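Local coordinates for substrate binding periplasmic protein (Ralstonia solanacearum, PDB 3LOP) that probably serves as a periplasmic solute-binding protein for amino acid uptake, and holds a bound leucine in the cleft between its two lobes, at residues L202-T205 with A206-A210; S229-P233 with G234-K238; K238-L242 with D243-G247; V280-F284 with R285-G289. All blocks are in the same frame, centred on the assembly; numbering follows the deposited sequence.

Interaction 1 (L202-T205 with A206-A210); sequences LGAT and AEPAA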
loop_
_atom_site.group_PDB
_atom_site.type_symbol
_atom_site.label_atom_id
_atom_site.label_comp_id
_atom_site.label_asym_id
_atom_site.label_seq_id
_atom_site.Cartn_x
_atom_site.Cartn_y
_atom_site.Cartn_z
ATOM N N LEU A 202 -4.930 12.156 7.190
ATOM C CA LEU A 202 -5.723 10.936 7.257
ATOM C C LEU A 202 -4.891 9.664 7.400
ATOM O O LEU A 202 -4.311 9.174 6.430
ATOM C CB LEU A 202 -6.611 10.821 6.014
ATOM C CG LEU A 202 -7.425 12.060 5.625
ATOM C CD1 LEU A 202 -8.183 11.775 4.336
ATOM C CD2 LEU A 202 -8.388 12.439 6.750
ATOM N N GLY A 203 -4.830 9.147 8.623
ATOM C CA GLY A 203 -4.111 7.909 8.880
ATOM C C GLY A 203 -5.193 6.854 8.878
ATOM O O GLY A 203 -5.522 6.268 9.913
ATOM N N ALA A 204 -5.753 6.622 7.697
ATOM C CA ALA A 204 -6.858 5.694 7.537
ATOM C C ALA A 204 -6.809 4.900 6.245
ATOM O O ALA A 204 -5.920 5.080 5.412
ATOM C CB ALA A 204 -8.160 6.474 7.592
ATOM N N THR A 205 -7.786 4.012 6.096
ATOM C CA THR A 205 -7.907 3.193 4.903
ATOM C C THR A 205 -8.849 3.898 3.931
ATOM O O THR A 205 -9.486 4.893 4.277
ATOM C CB THR A 205 -8.433 1.790 5.249
ATOM O OG1 THR A 205 -9.632 1.905 6.025
ATOM C CG2 THR A 205 -7.384 1.022 6.051
ATOM N N ALA A 206 -8.935 3.372 2.715
ATOM C CA ALA A 206 -9.741 3.964 1.655
ATOM C C ALA A 206 -11.179 4.376 1.960
ATOM O O ALA A 206 -11.532 5.548 1.795
ATOM C CB ALA A 206 -9.719 3.047 0.435
ATOM N N GLU A 207 -12.008 3.433 2.400
ATOM C CA GLU A 207 -13.413 3.739 2.659
ATOM C C GLU A 207 -13.651 4.785 3.746
ATOM O O GLU A 207 -14.378 5.752 3.523
ATOM C CB GLU A 207 -14.198 2.462 2.969
ATOM C CG GLU A 207 -15.697 2.705 3.105
ATOM C CD GLU A 207 -16.504 1.424 3.195
ATOM O OE1 GLU A 207 -16.236 0.607 4.100
ATOM O OE2 GLU A 207 -17.413 1.237 2.360
ATOM N N PRO A 208 -13.065 4.601 4.941
ATOM C CA PRO A 208 -13.299 5.621 5.967
ATOM C C PRO A 208 -12.741 6.981 5.543
ATOM O O PRO A 208 -13.323 8.020 5.844
ATOM C CB PRO A 208 -12.602 5.044 7.205
ATOM C CG PRO A 208 -11.580 4.097 6.637
ATOM C CD PRO A 208 -12.321 3.457 5.494
ATOM N N ALA A 209 -11.619 6.972 4.832
ATOM C CA ALA A 209 -11.030 8.222 4.370
ATOM C C ALA A 209 -12.009 8.940 3.441
ATOM O O ALA A 209 -12.240 10.142 3.578
ATOM C CB ALA A 209 -9.717 7.951 3.634
ATOM N N ALA A 210 -12.583 8.194 2.502
ATOM C CA ALA A 210 -13.533 8.756 1.546
ATOM C C ALA A 210 -14.775 9.306 2.238
ATOM O O ALA A 210 -15.224 10.414 1.935
ATOM C CB ALA A 210 -13.929 7.699 0.524
#
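The pyrrolidine ring of Pro208 meets Thr205 at an edge and on a face. Thr205 OG1 comes in near the ring plane beside CG and CD, 3.0 Å from Pro208 CG, while Thr205 O sits over one face, 3.3 Å from the same carbon; Ala204 CB touches Pro208 CG at 4.3 Å from that side. The two side chains of Thr205 and Pro208 cross at a slant. The same carbonyl oxygen that lies over the proline ring also accepts Ala209 N at 3.0 Å, and Ala209 CB packs against it. This bond closes the first turn of helix 206-218. A chi1 of 52° places the Thr205 hydroxyl between its own N and carbonyl carbon, where it lies against the proline. Although Thr205 is the N-cap residue, its side chain makes no capping bond; OG1 is hydrogen-bonded elsewhere in the structure. Pro208 stands in the first helical turn, where its missing N-H costs no internal helix bond. Further back, on strand 199-203, Leu202 CD1 rests on Ala209 CB at 4.2 Å. Tyr178 covers Ala204 and Pro208, and its hydroxyl bonds to Thr205 N; the bound leucine touches Thr205. The segment is the strand-to-helix junction of a beta-alpha-beta unit (strand 199-203, helix 206-218, strand 224-227), where the C-terminal end of a parallel strand delivers a pocket residue to the cleft of a periplasmic binding protein.

Interaction 2 (S229-P233 with G234-K238); sequences SSIDP and GILQK. With LEU (leucine), chain B.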
loop_
_atom_site.group_PDB
_atom_site.type_symbol
_atom_site.label_atom_id
_atom_site.label_comp_id
_atom_site.label_asym_id
_atom_site.label_seq_id
_atom_site.Cartn_x
_atom_site.Cartn_y
_atom_site.Cartn_z
ATOM N N SER A 229 -0.422 6.642 1.822
ATOM C CA SER A 229 -0.567 5.918 0.559
ATOM C C SER A 229 -1.538 4.745 0.666
ATOM O O SER A 229 -1.758 4.011 -0.300
ATOM C CB SER A 229 0.796 5.425 0.071
ATOM O OG SER A 229 1.368 4.517 0.992
ATOM N N SER A 230 -2.104 4.563 1.854
ATOM C CA SER A 230 -3.090 3.516 2.075
ATOM C C SER A 230 -4.399 4.002 1.452
ATOM O O SER A 230 -5.363 3.248 1.325
ATOM C CB SER A 230 -3.276 3.283 3.576
ATOM O OG SER A 230 -3.500 4.508 4.258
ATOM N N ILE A 231 -4.415 5.276 1.070
ATOM C CA ILE A 231 -5.583 5.900 0.458
ATOM C C ILE A 231 -5.321 6.218 -1.015
ATOM O O ILE A 231 -4.639 7.187 -1.339
ATOM C CB ILE A 231 -5.936 7.206 1.187
ATOM C CG1 ILE A 231 -6.185 6.914 2.669
ATOM C CG2 ILE A 231 -7.160 7.850 0.543
ATOM C CD1 ILE A 231 -6.192 8.147 3.550
ATOM N N ASP A 232 -5.863 5.395 -1.904
ATOM C CA ASP A 232 -5.694 5.592 -3.340
ATOM C C ASP A 232 -6.464 6.858 -3.731
ATOM O O ASP A 232 -7.685 6.916 -3.585
ATOM C CB ASP A 232 -6.259 4.378 -4.082
ATOM C CG ASP A 232 -5.935 4.390 -5.560
ATOM O OD1 ASP A 232 -6.097 5.452 -6.196
ATOM O OD2 ASP A 232 -5.531 3.331 -6.084
ATOM N N PRO A 233 -5.763 7.890 -4.232
ATOM C CA PRO A 233 -6.458 9.126 -4.615
ATOM C C PRO A 233 -7.509 8.939 -5.704
ATOM O O PRO A 233 -8.454 9.723 -5.806
ATOM C CB PRO A 233 -5.315 10.046 -5.046
ATOM C CG PRO A 233 -4.298 9.087 -5.575
ATOM C CD PRO A 233 -4.328 7.973 -4.554
ATOM N N GLY A 234 -7.338 7.902 -6.515
ATOM C CA GLY A 234 -8.293 7.630 -7.574
ATOM C C GLY A 234 -9.603 7.183 -6.965
ATOM O O GLY A 234 -10.675 7.654 -7.345
ATOM N N ILE A 235 -9.513 6.270 -6.005
ATOM C CA ILE A 235 -10.689 5.756 -5.318
ATOM C C ILE A 235 -11.311 6.861 -4.470
ATOM O O ILE A 235 -12.533 7.008 -4.412
ATOM C CB ILE A 235 -10.321 4.588 -4.385
ATOM C CG1 ILE A 235 -9.634 3.478 -5.183
ATOM C CG2 ILE A 235 -11.569 4.064 -3.692
ATOM C CD1 ILE A 235 -9.153 2.321 -4.330
ATOM N N LEU A 236 -10.460 7.642 -3.816
ATOM C CA LEU A 236 -10.920 8.725 -2.958
ATOM C C LEU A 236 -11.819 9.718 -3.689
ATOM O O LEU A 236 -12.912 10.034 -3.220
ATOM C CB LEU A 236 -9.719 9.459 -2.352
ATOM C CG LEU A 236 -10.009 10.599 -1.370
ATOM C CD1 LEU A 236 -10.766 10.066 -0.166
ATOM C CD2 LEU A 236 -8.704 11.237 -0.921
ATOM N N GLN A 237 -11.371 10.207 -4.839
ATOM C CA GLN A 237 -12.174 11.175 -5.575
ATOM C C GLN A 237 -13.453 10.558 -6.135
ATOM O O GLN A 237 -14.470 11.235 -6.262
ATOM C CB GLN A 237 -11.348 11.828 -6.691
ATOM C CG GLN A 237 -10.926 10.918 -7.821
ATOM C CD GLN A 237 -10.017 11.630 -8.808
ATOM O OE1 GLN A 237 -8.809 11.735 -8.595
ATOM N NE2 GLN A 237 -10.599 12.143 -9.883
ATOM N N LYS A 238 -13.410 9.268 -6.451
ATOM C CA LYS A 238 -14.586 8.583 -6.981
ATOM C C LYS A 238 -15.684 8.464 -5.926
ATOM O O LYS A 238 -16.844 8.797 -6.177
ATOM C CB LYS A 238 -14.203 7.185 -7.476
ATOM C CG LYS A 238 -15.390 6.259 -7.731
ATOM C CD LYS A 238 -16.316 6.795 -8.813
ATOM C CE LYS A 238 -15.620 6.861 -10.161
ATOM N NZ LYS A 238 -16.530 7.346 -11.233
HETATM N N LEU B . -2.534 -1.962 4.325
HETATM C CA LEU B . -3.700 -1.072 4.587
HETATM C C LEU B . -4.187 -0.458 3.290
HETATM O O LEU B . -5.357 -0.029 3.263
HETATM C CB LEU B . -3.286 0.028 5.549
HETATM C CG LEU B . -2.554 -0.658 6.697
HETATM C CD1 LEU B . -1.410 0.144 7.133
HETATM C CD2 LEU B . -3.487 -0.910 7.812
HETATM O OXT LEU B . -3.390 -0.412 2.325
#
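A side-chain N-cap starts helix 233-240 at Asp232, just after the loop that brings Ser230 to the leucine pocket. Asp232 OD1 accepts from Gly234 N at 2.8 Å, and the N-H arrives nearly along the C-O axis of the carboxylate. The torsion responsible is chi1, which at -171° sets CG opposite the backbone N and folds the carboxylate over the first turn. Its other oxygen, OD2, takes Arg285 N, so a single aspartate serves the starts of two helices. The main chain continues the turn: Leu236 N bonds to Asp232 O at 2.9 Å, and Gln237 N to Pro233 O at 3.1 Å. Ile235 crosses the aspartate at about a right angle, its CD1 lying 3.6 Å from Asp232 CB. On the buried side Ile231 CG2 meets Leu236 CD2 at 4.0 Å, and both side chains pack on helix 206-218. Two residues before the cap, Ser230 CB lies 3.8 Å from CB of the bound leucine. An aspartate N-cap followed by proline at the first helical position is a common helix start; here it follows directly on the pocket loop.

Interaction 3 (K238-L242 with D243-G247); sequences KVAGL and DAVRG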
loop_
_atom_site.group_PDB
_atom_site.type_symbol
_atom_site.label_atom_id
_atom_site.label_comp_id
_atom_site.label_asym_id
_atom_site.label_seq_id
_atom_site.Cartn_x
_atom_site.Cartn_y
_atom_site.Cartn_z
ATOM N N LYS A 238 -13.410 9.268 -6.451
ATOM C CA LYS A 238 -14.586 8.583 -6.981
ATOM C C LYS A 238 -15.684 8.464 -5.926
ATOM O O LYS A 238 -16.844 8.797 -6.177
ATOM C CB LYS A 238 -14.203 7.185 -7.476
ATOM C CG LYS A 238 -15.390 6.259 -7.731
ATOM C CD LYS A 238 -16.316 6.795 -8.813
ATOM C CE LYS A 238 -15.620 6.861 -10.161
ATOM N NZ LYS A 238 -16.530 7.346 -11.233
ATOM N N VAL A 239 -15.307 7.999 -4.742
ATOM C CA VAL A 239 -16.258 7.811 -3.654
ATOM C C VAL A 239 -16.655 9.094 -2.926
ATOM O O VAL A 239 -17.833 9.314 -2.650
ATOM C CB VAL A 239 -15.706 6.799 -2.628
ATOM C CG1 VAL A 239 -16.705 6.592 -1.499
ATOM C CG2 VAL A 239 -15.407 5.477 -3.324
ATOM N N ALA A 240 -15.680 9.944 -2.620
ATOM C CA ALA A 240 -15.963 11.186 -1.905
ATOM C C ALA A 240 -16.422 12.322 -2.813
ATOM O O ALA A 240 -17.067 13.267 -2.354
ATOM C CB ALA A 240 -14.735 11.623 -1.115
ATOM N N GLY A 241 -16.087 12.231 -4.094
ATOM C CA GLY A 241 -16.468 13.271 -5.031
ATOM C C GLY A 241 -15.352 14.281 -5.207
ATOM O O GLY A 241 -14.741 14.721 -4.230
ATOM N N LEU A 242 -15.093 14.657 -6.454
ATOM C CA LEU A 242 -14.041 15.616 -6.762
ATOM C C LEU A 242 -14.215 16.957 -6.045
ATOM O O LEU A 242 -13.231 17.595 -5.677
ATOM C CB LEU A 242 -13.966 15.834 -8.276
ATOM C CG LEU A 242 -12.761 16.622 -8.791
ATOM C CD1 LEU A 242 -11.466 15.952 -8.333
ATOM C CD2 LEU A 242 -12.819 16.689 -10.305
ATOM N N ASP A 243 -15.456 17.390 -5.840
ATOM C CA ASP A 243 -15.682 18.662 -5.156
ATOM C C ASP A 243 -15.034 18.685 -3.775
ATOM O O ASP A 243 -14.555 19.725 -3.322
ATOM C CB ASP A 243 -17.180 18.953 -5.002
ATOM C CG ASP A 243 -17.842 19.350 -6.309
ATOM O OD1 ASP A 243 -17.126 19.677 -7.278
ATOM O OD2 ASP A 243 -19.091 19.353 -6.358
ATOM N N ALA A 244 -15.024 17.538 -3.103
ATOM C CA ALA A 244 -14.442 17.456 -1.770
ATOM C C ALA A 244 -12.975 17.054 -1.806
ATOM O O ALA A 244 -12.217 17.385 -0.896
ATOM C CB ALA A 244 -15.230 16.454 -0.917
ATOM N N VAL A 245 -12.577 16.373 -2.874
ATOM C CA VAL A 245 -11.214 15.870 -2.998
ATOM C C VAL A 245 -10.180 16.718 -3.740
ATOM O O VAL A 245 -8.989 16.596 -3.465
ATOM C CB VAL A 245 -11.235 14.443 -3.611
ATOM C CG1 VAL A 245 -9.828 13.898 -3.757
ATOM C CG2 VAL A 245 -12.055 13.519 -2.715
ATOM N N ARG A 246 -10.597 17.573 -4.672
ATOM C CA ARG A 246 -9.600 18.375 -5.378
ATOM C C ARG A 246 -8.730 19.134 -4.371
ATOM O O ARG A 246 -9.237 19.716 -3.407
ATOM C CB ARG A 246 -10.261 19.344 -6.380
ATOM C CG ARG A 246 -11.293 20.312 -5.816
ATOM C CD ARG A 246 -11.705 21.341 -6.880
ATOM N NE ARG A 246 -12.265 20.727 -8.085
ATOM C CZ ARG A 246 -13.565 20.541 -8.300
ATOM N NH1 ARG A 246 -14.454 20.926 -7.395
ATOM N NH2 ARG A 246 -13.980 19.959 -9.421
ATOM N N GLY A 247 -7.417 19.084 -4.580
ATOM C CA GLY A 247 -6.488 19.757 -3.688
ATOM C C GLY A 247 -5.822 18.830 -2.685
ATOM O O GLY A 247 -4.834 19.202 -2.049
#
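Gly241 and Leu242 form a tight helix-to-helix turn with Ala244, Val245 and Arg246: helix 233-240 ends at Ala240, and Gly241, with positive phi, breaks from it and is the N-cap of the short helix 242-245. Backbone bonds make up most of the turn. Gly241 O is gripped by two donors, Ala244 N and Val245 N, both at 3.0 Å; the first comes from well above the carbonyl plane and the second lies in it, so the carbonyl is shared between a three-residue and a four-residue step. Leu242 O likewise receives Arg246 N at 2.8 Å, with a weak additional bond from Val245 N. On the inner side Ala240 CB meets Val245 CG2 at 3.7 Å across the bend. Ala240 and Ala244 there also touch helix 206-218, while Val245 touches Leu236 and Gln237 of the preceding helix.

The charged part lies on the outer side. The Arg246 chain leaves at chi1 57°, bends at chi3 and runs back over Leu242, crossing that side chain at about a right angle. One face of its guanidinium lies over Leu242 CG and, offset toward the rim, Leu242 O. Its NE bonds to Pro350 O, which ties the end of the short helix to the segment beyond strand 344-348. The remaining link is a salt bridge in which Arg246 NH1 reaches Asp243 OD1 at 3.0 Å, meeting the oxygen on its anti side and somewhat out of the carboxylate plane.

Interaction 4 (V280-F284 with R285-G289); sequences VDLSF and RAVEG. With LEU (leucine), chain B.
At chi1 70° Ser283 holds OG between its own N and carbonyl carbon, and from there OG accepts Ala286 N at 3.1 Å, a side-chain N-cap for helix 284-303. Two further torsions matter beyond the cap: Arg285 bends at chi2 (-38°) and chi3 (-68°), which curls its chain back so that the guanidinium lies beside Glu288 and turns its NH1-NH2 edge to the ligand. Glu288 OE1 takes Arg285 NE at 2.7 Å in a salt bridge, with a weak second bond from NH2, the carboxylate group lying at the guanidinium edge. Glu288 probably limits rotation of the arginine and offsets part of its charge. Both terminal nitrogens donate to leucine OXT, NH1 at 2.9 Å and NH2 at 3.0 Å. Val287 N to Ser283 O and Glu288 N to Phe284 O close the first turns. Alongside them, Leu282 CD1 lies 3.8 Å from Val287 CG2, the two side chains pointing the same way next to helix 263-275. An arginine at a helix start, fixed by a glutamate one turn on and gripping one carboxylate oxygen with two N-H groups, forms part of the ligand carboxylate site, close to a bound magnesium ion.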
loop_
_atom_site.group_PDB
_atom_site.type_symbol
_atom_site.label_atom_id
_atom_site.label_comp_id
_atom_site.label_asym_id
_atom_site.label_seq_id
_atom_site.Cartn_x
_atom_site.Cartn_y
_atom_site.Cartn_z
ATOM N N VAL A 280 -9.903 -5.299 -15.040
ATOM C CA VAL A 280 -8.849 -4.618 -14.293
ATOM C C VAL A 280 -8.698 -3.147 -14.667
ATOM O O VAL A 280 -8.500 -2.808 -15.833
ATOM C CB VAL A 280 -7.485 -5.312 -14.501
ATOM C CG1 VAL A 280 -6.409 -4.607 -13.686
ATOM C CG2 VAL A 280 -7.582 -6.775 -14.102
ATOM N N ASP A 281 -8.789 -2.277 -13.667
ATOM C CA ASP A 281 -8.641 -0.846 -13.895
ATOM C C ASP A 281 -7.287 -0.361 -13.394
ATOM O O ASP A 281 -6.793 -0.815 -12.361
ATOM C CB ASP A 281 -9.747 -0.063 -13.179
ATOM C CG ASP A 281 -11.110 -0.269 -13.810
ATOM O OD1 ASP A 281 -11.234 -0.080 -15.038
ATOM O OD2 ASP A 281 -12.060 -0.610 -13.075
ATOM N N LEU A 282 -6.685 0.558 -14.138
ATOM C CA LEU A 282 -5.401 1.126 -13.756
ATOM C C LEU A 282 -5.640 1.987 -12.517
ATOM O O LEU A 282 -6.515 2.853 -12.520
ATOM C CB LEU A 282 -4.856 1.986 -14.899
ATOM C CG LEU A 282 -3.594 2.814 -14.653
ATOM C CD1 LEU A 282 -2.420 1.899 -14.330
ATOM C CD2 LEU A 282 -3.297 3.648 -15.894
ATOM N N SER A 283 -4.876 1.735 -11.458
ATOM C CA SER A 283 -5.005 2.496 -10.219
ATOM C C SER A 283 -3.714 2.371 -9.434
ATOM O O SER A 283 -2.884 1.515 -9.731
ATOM C CB SER A 283 -6.150 1.953 -9.362
ATOM O OG SER A 283 -5.822 0.677 -8.833
ATOM N N PHE A 284 -3.551 3.218 -8.425
ATOM C CA PHE A 284 -2.350 3.164 -7.608
ATOM C C PHE A 284 -2.159 1.798 -6.954
ATOM O O PHE A 284 -1.073 1.224 -7.031
ATOM C CB PHE A 284 -2.383 4.259 -6.535
ATOM C CG PHE A 284 -1.705 5.538 -6.951
ATOM C CD1 PHE A 284 -0.315 5.626 -6.986
ATOM C CD2 PHE A 284 -2.456 6.650 -7.321
ATOM C CE1 PHE A 284 0.320 6.806 -7.384
ATOM C CE2 PHE A 284 -1.834 7.835 -7.720
ATOM C CZ PHE A 284 -0.443 7.911 -7.751
ATOM N N ARG A 285 -3.203 1.262 -6.326
ATOM C CA ARG A 285 -3.063 -0.031 -5.666
ATOM C C ARG A 285 -2.868 -1.178 -6.658
ATOM O O ARG A 285 -2.200 -2.159 -6.341
ATOM C CB ARG A 285 -4.259 -0.313 -4.743
ATOM C CG ARG A 285 -4.536 0.776 -3.689
ATOM C CD ARG A 285 -3.269 1.394 -3.087
ATOM N NE ARG A 285 -2.479 0.488 -2.250
ATOM C CZ ARG A 285 -2.751 0.185 -0.981
ATOM N NH1 ARG A 285 -3.811 0.705 -0.368
ATOM N NH2 ARG A 285 -1.935 -0.619 -0.308
ATOM N N ALA A 286 -3.429 -1.064 -7.860
ATOM C CA ALA A 286 -3.247 -2.122 -8.850
ATOM C C ALA A 286 -1.790 -2.099 -9.310
ATOM O O ALA A 286 -1.179 -3.144 -9.549
ATOM C CB ALA A 286 -4.186 -1.911 -10.035
ATOM N N VAL A 287 -1.231 -0.898 -9.435
ATOM C CA VAL A 287 0.164 -0.768 -9.835
ATOM C C VAL A 287 1.054 -1.354 -8.741
ATOM O O VAL A 287 2.064 -1.991 -9.035
ATOM C CB VAL A 287 0.531 0.710 -10.098
ATOM C CG1 VAL A 287 2.047 0.880 -10.214
ATOM C CG2 VAL A 287 -0.138 1.169 -11.388
ATOM N N GLU A 288 0.668 -1.150 -7.482
ATOM C CA GLU A 288 1.430 -1.681 -6.357
ATOM C C GLU A 288 1.483 -3.210 -6.447
ATOM O O GLU A 288 2.524 -3.818 -6.214
ATOM C CB GLU A 288 0.787 -1.256 -5.030
ATOM C CG GLU A 288 1.633 -1.567 -3.804
ATOM C CD GLU A 288 0.998 -1.087 -2.507
ATOM O OE1 GLU A 288 0.160 -0.161 -2.556
ATOM O OE2 GLU A 288 1.348 -1.628 -1.437
ATOM N N GLY A 289 0.358 -3.827 -6.799
ATOM C CA GLY A 289 0.320 -5.275 -6.921
ATOM C C GLY A 289 1.150 -5.762 -8.099
ATOM O O GLY A 289 1.830 -6.789 -8.016
HETATM N N LEU B . -2.534 -1.962 4.325
HETATM C CA LEU B . -3.700 -1.072 4.587
HETATM C C LEU B . -4.187 -0.458 3.290
HETATM O O LEU B . -5.357 -0.029 3.263
HETATM C CB LEU B . -3.286 0.028 5.549
HETATM C CG LEU B . -2.554 -0.658 6.697
HETATM C CD1 LEU B . -1.410 0.144 7.133
HETATM C CD2 LEU B . -3.487 -0.910 7.812
HETATM O OXT LEU B . -3.390 -0.412 2.325
#

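The four interactions follow one another in chain order, 2 running into 3 at Lys238. Interactions 1, 2 and 3 cluster on one side of the chain's centre, in the lobe built round the parallel sheet 174-178, 144-149, 199-203, 224-227; centres of neighbours are about 9 Å apart. Ala204 O and Ser230 OG, 2.7 Å apart, join interactions 1 and 2, while interactions 2 and 3 share helix 233-240. Interaction 4 lies about 11 Å, centre to centre, from interaction 2, on helix 284-303, which packs against helix 19-38. Residues at or just before helix starts, from both lobes, meet at one leucine in interactions 1, 2 and 4, consistent with a two-lobed binding protein closed on its ligand.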